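Long-range contact in oxidized polyvinyl alcohol hydrolase (Pseudomonas sp. VM15C, PDB 3WWE), which hydrolyses beta-diketones such as 4,6-nonanedione, and oxidized polyvinyl alcohol in the second step of polyvinyl alcohol degradation: residues W124-W129 with I176-T181. Residues are numbered along the deposited sequence; the frame is centred on the assembly and turned at random.
Sequences WNWNPW and ISSGGT. With AE3 (2-(2-ethoxyethoxy)ethanol), chain B.
S178 presents its hydroxyl to three side chains of 124-129 at once, a worked example of how the residue following a probable nucleophile can serve as a packing point for a loop. With OG anti to the backbone N (chi1 -171°), the hydroxyl reaches the loop, where S178 OG lies 3.5 Å from W129 CD1 and 3.6 Å from P128 CB. The third neighbour is W126, whose CD1 is 3.6 Å from S178 OG; the serine oxygen sits at the edge of this indole, near the ring plane. No hydrogen bond joins the two segments. Instead S178 OG is hydrogen-bonded to E131 OE2, just beyond the loop segment, while the indole N-H groups of W126 and W129 are taken by S71 and T69. W129 closes the tight side: its NE1 packs 3.5 Å from G179 CA, directly against the helix backbone.

One face of W126 belongs instead to the ligand pocket, and the fit there is looser. The bound 2-(2-ethoxyethoxy)ethanol runs over it, AE3 C4 lying 4.0 Å above the plane over the ring centre, and the ligand's hydroxyl end lies near S177, with AE3 O4 3.5 Å from S177 OG. S177, hydrogen-bonded to H303, is probably the charge-relay serine; its strained backbone (phi 58°, psi -122°) and the G175-S177-G179 pattern fit the nucleophile elbow of an alpha/beta-hydrolase. This elbow links central strand 170-176 to helix 178-189, and the loop between strand 96-100 and helix 148-160 packs against the start of that helix, with W129 also touching M182 farther along it and D149 of helix 148-160.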
loop_
_atom_site.group_PDB
_atom_site.type_symbol
_atom_site.label_atom_id
_atom_site.label_comp_id
_atom_site.label_asym_id
_atom_site.label_seq_id
_atom_site.Cartn_x
_atom_site.Cartn_y
_atom_site.Cartn_z
ATOM N N TRP A 124 -5.245 -5.838 -15.862
ATOM C CA TRP A 124 -5.116 -4.991 -14.684
ATOM C C TRP A 124 -6.142 -3.867 -14.640
ATOM O O TRP A 124 -6.466 -3.240 -15.654
ATOM C CB TRP A 124 -3.685 -4.444 -14.591
ATOM C CG TRP A 124 -2.697 -5.596 -14.405
ATOM C CD1 TRP A 124 -1.887 -6.169 -15.365
ATOM C CD2 TRP A 124 -2.480 -6.364 -13.196
ATOM N NE1 TRP A 124 -1.179 -7.234 -14.820
ATOM C CE2 TRP A 124 -1.520 -7.376 -13.503
ATOM C CE3 TRP A 124 -2.993 -6.288 -11.890
ATOM C CZ2 TRP A 124 -1.062 -8.289 -12.558
ATOM C CZ3 TRP A 124 -2.521 -7.218 -10.941
ATOM C CH2 TRP A 124 -1.565 -8.200 -11.288
ATOM N N ASN A 125 -6.658 -3.608 -13.453
ATOM C CA ASN A 125 -7.640 -2.562 -13.366
ATOM C C ASN A 125 -7.149 -1.124 -13.608
ATOM O O ASN A 125 -7.748 -0.380 -14.399
ATOM C CB ASN A 125 -8.349 -2.626 -12.008
ATOM C CG ASN A 125 -9.479 -1.573 -11.909
ATOM O OD1 ASN A 125 -9.336 -0.553 -11.225
ATOM N ND2 ASN A 125 -10.575 -1.802 -12.637
ATOM N N TRP A 126 -6.035 -0.775 -12.958
ATOM C CA TRP A 126 -5.477 0.582 -12.958
ATOM C C TRP A 126 -3.969 0.543 -13.316
ATOM O O TRP A 126 -3.209 -0.241 -12.747
ATOM C CB TRP A 126 -5.717 1.146 -11.551
ATOM C CG TRP A 126 -5.783 2.639 -11.506
ATOM C CD1 TRP A 126 -4.985 3.449 -10.778
ATOM C CD2 TRP A 126 -6.602 3.485 -12.310
ATOM N NE1 TRP A 126 -5.225 4.756 -11.085
ATOM C CE2 TRP A 126 -6.217 4.815 -12.030
ATOM C CE3 TRP A 126 -7.620 3.251 -13.259
ATOM C CZ2 TRP A 126 -6.804 5.933 -12.663
ATOM C CZ3 TRP A 126 -8.213 4.367 -13.903
ATOM C CH2 TRP A 126 -7.785 5.699 -13.589
ATOM N N ASN A 127 -3.542 1.401 -14.238
ATOM C CA ASN A 127 -2.152 1.405 -14.722
ATOM C C ASN A 127 -0.924 1.742 -13.866
ATOM O O ASN A 127 0.132 1.176 -14.126
ATOM C CB ASN A 127 -2.082 2.220 -16.024
ATOM C CG ASN A 127 -0.995 1.719 -16.983
ATOM O OD1 ASN A 127 -0.849 0.523 -17.225
ATOM N ND2 ASN A 127 -0.238 2.648 -17.539
ATOM N N PRO A 128 -1.025 2.631 -12.839
ATOM C CA PRO A 128 0.141 2.987 -11.999
ATOM C C PRO A 128 0.919 1.764 -11.398
ATOM O O PRO A 128 2.155 1.711 -11.408
ATOM C CB PRO A 128 -0.470 3.893 -10.898
ATOM C CG PRO A 128 -1.697 4.447 -11.523
ATOM C CD PRO A 128 -2.250 3.237 -12.312
ATOM N N TRP A 129 0.183 0.783 -10.889
ATOM C CA TRP A 129 0.755 -0.419 -10.289
ATOM C C TRP A 129 -0.175 -1.571 -10.678
ATOM O O TRP A 129 -1.358 -1.363 -10.995
ATOM C CB TRP A 129 0.776 -0.375 -8.750
ATOM C CG TRP A 129 1.450 0.824 -8.114
ATOM C CD1 TRP A 129 0.840 1.958 -7.607
ATOM C CD2 TRP A 129 2.842 1.024 -7.956
ATOM N NE1 TRP A 129 1.781 2.842 -7.155
ATOM C CE2 TRP A 129 3.019 2.296 -7.353
ATOM C CE3 TRP A 129 3.972 0.260 -8.273
ATOM C CZ2 TRP A 129 4.275 2.806 -7.061
ATOM C CZ3 TRP A 129 5.236 0.779 -7.982
ATOM C CH2 TRP A 129 5.371 2.026 -7.389
ATOM N N ILE A 176 0.096 5.710 -1.098
ATOM C CA ILE A 176 -1.091 6.520 -1.188
ATOM C C ILE A 176 -1.917 6.207 -2.453
ATOM O O ILE A 176 -1.372 5.983 -3.542
ATOM C CB ILE A 176 -0.666 8.033 -1.165
ATOM C CG1 ILE A 176 -1.872 8.956 -1.425
ATOM C CG2 ILE A 176 0.456 8.244 -2.208
ATOM C CD1 ILE A 176 -2.873 8.968 -0.331
ATOM N N SER A 177 -3.242 6.158 -2.306
ATOM C CA SER A 177 -4.113 5.966 -3.447
ATOM C C SER A 177 -3.754 4.648 -4.149
ATOM O O SER A 177 -3.792 3.578 -3.504
ATOM C CB SER A 177 -3.957 7.203 -4.378
ATOM O OG SER A 177 -4.916 7.199 -5.436
ATOM N N SER A 178 -3.400 4.708 -5.438
ATOM C CA SER A 178 -3.038 3.478 -6.148
ATOM C C SER A 178 -1.897 2.754 -5.416
ATOM O O SER A 178 -1.880 1.517 -5.355
ATOM C CB SER A 178 -2.658 3.793 -7.582
ATOM O OG SER A 178 -2.518 2.619 -8.290
ATOM N N GLY A 179 -0.940 3.523 -4.885
ATOM C CA GLY A 179 0.136 2.914 -4.089
ATOM C C GLY A 179 -0.443 2.222 -2.842
ATOM O O GLY A 179 0.087 1.221 -2.348
ATOM N N GLY A 180 -1.529 2.782 -2.306
ATOM C CA GLY A 180 -2.221 2.182 -1.164
ATOM C C GLY A 180 -2.958 0.912 -1.558
ATOM O O GLY A 180 -3.012 -0.075 -0.806
ATOM N N THR A 181 -3.534 0.908 -2.750
ATOM C CA THR A 181 -4.200 -0.302 -3.236
ATOM C C THR A 181 -3.113 -1.424 -3.424
ATOM O O THR A 181 -3.320 -2.599 -3.050
ATOM C CB THR A 181 -4.863 -0.028 -4.581
ATOM O OG1 THR A 181 -5.715 1.140 -4.470
ATOM C CG2 THR A 181 -5.644 -1.239 -5.006
HETATM C C1 AE3 B . -12.468 1.998 -12.010
HETATM C C2 AE3 B . -11.027 2.029 -11.575
HETATM O O2 AE3 B . -10.747 3.334 -11.071
HETATM C C3 AE3 B . -9.912 3.175 -9.923
HETATM C C4 AE3 B . -9.351 4.524 -9.478
HETATM O O3 AE3 B . -8.436 4.320 -8.388
HETATM C C5 AE3 B . -7.556 5.480 -8.325
HETATM C C6 AE3 B . -6.474 5.242 -7.247
HETATM O O4 AE3 B . -6.991 4.453 -6.123
#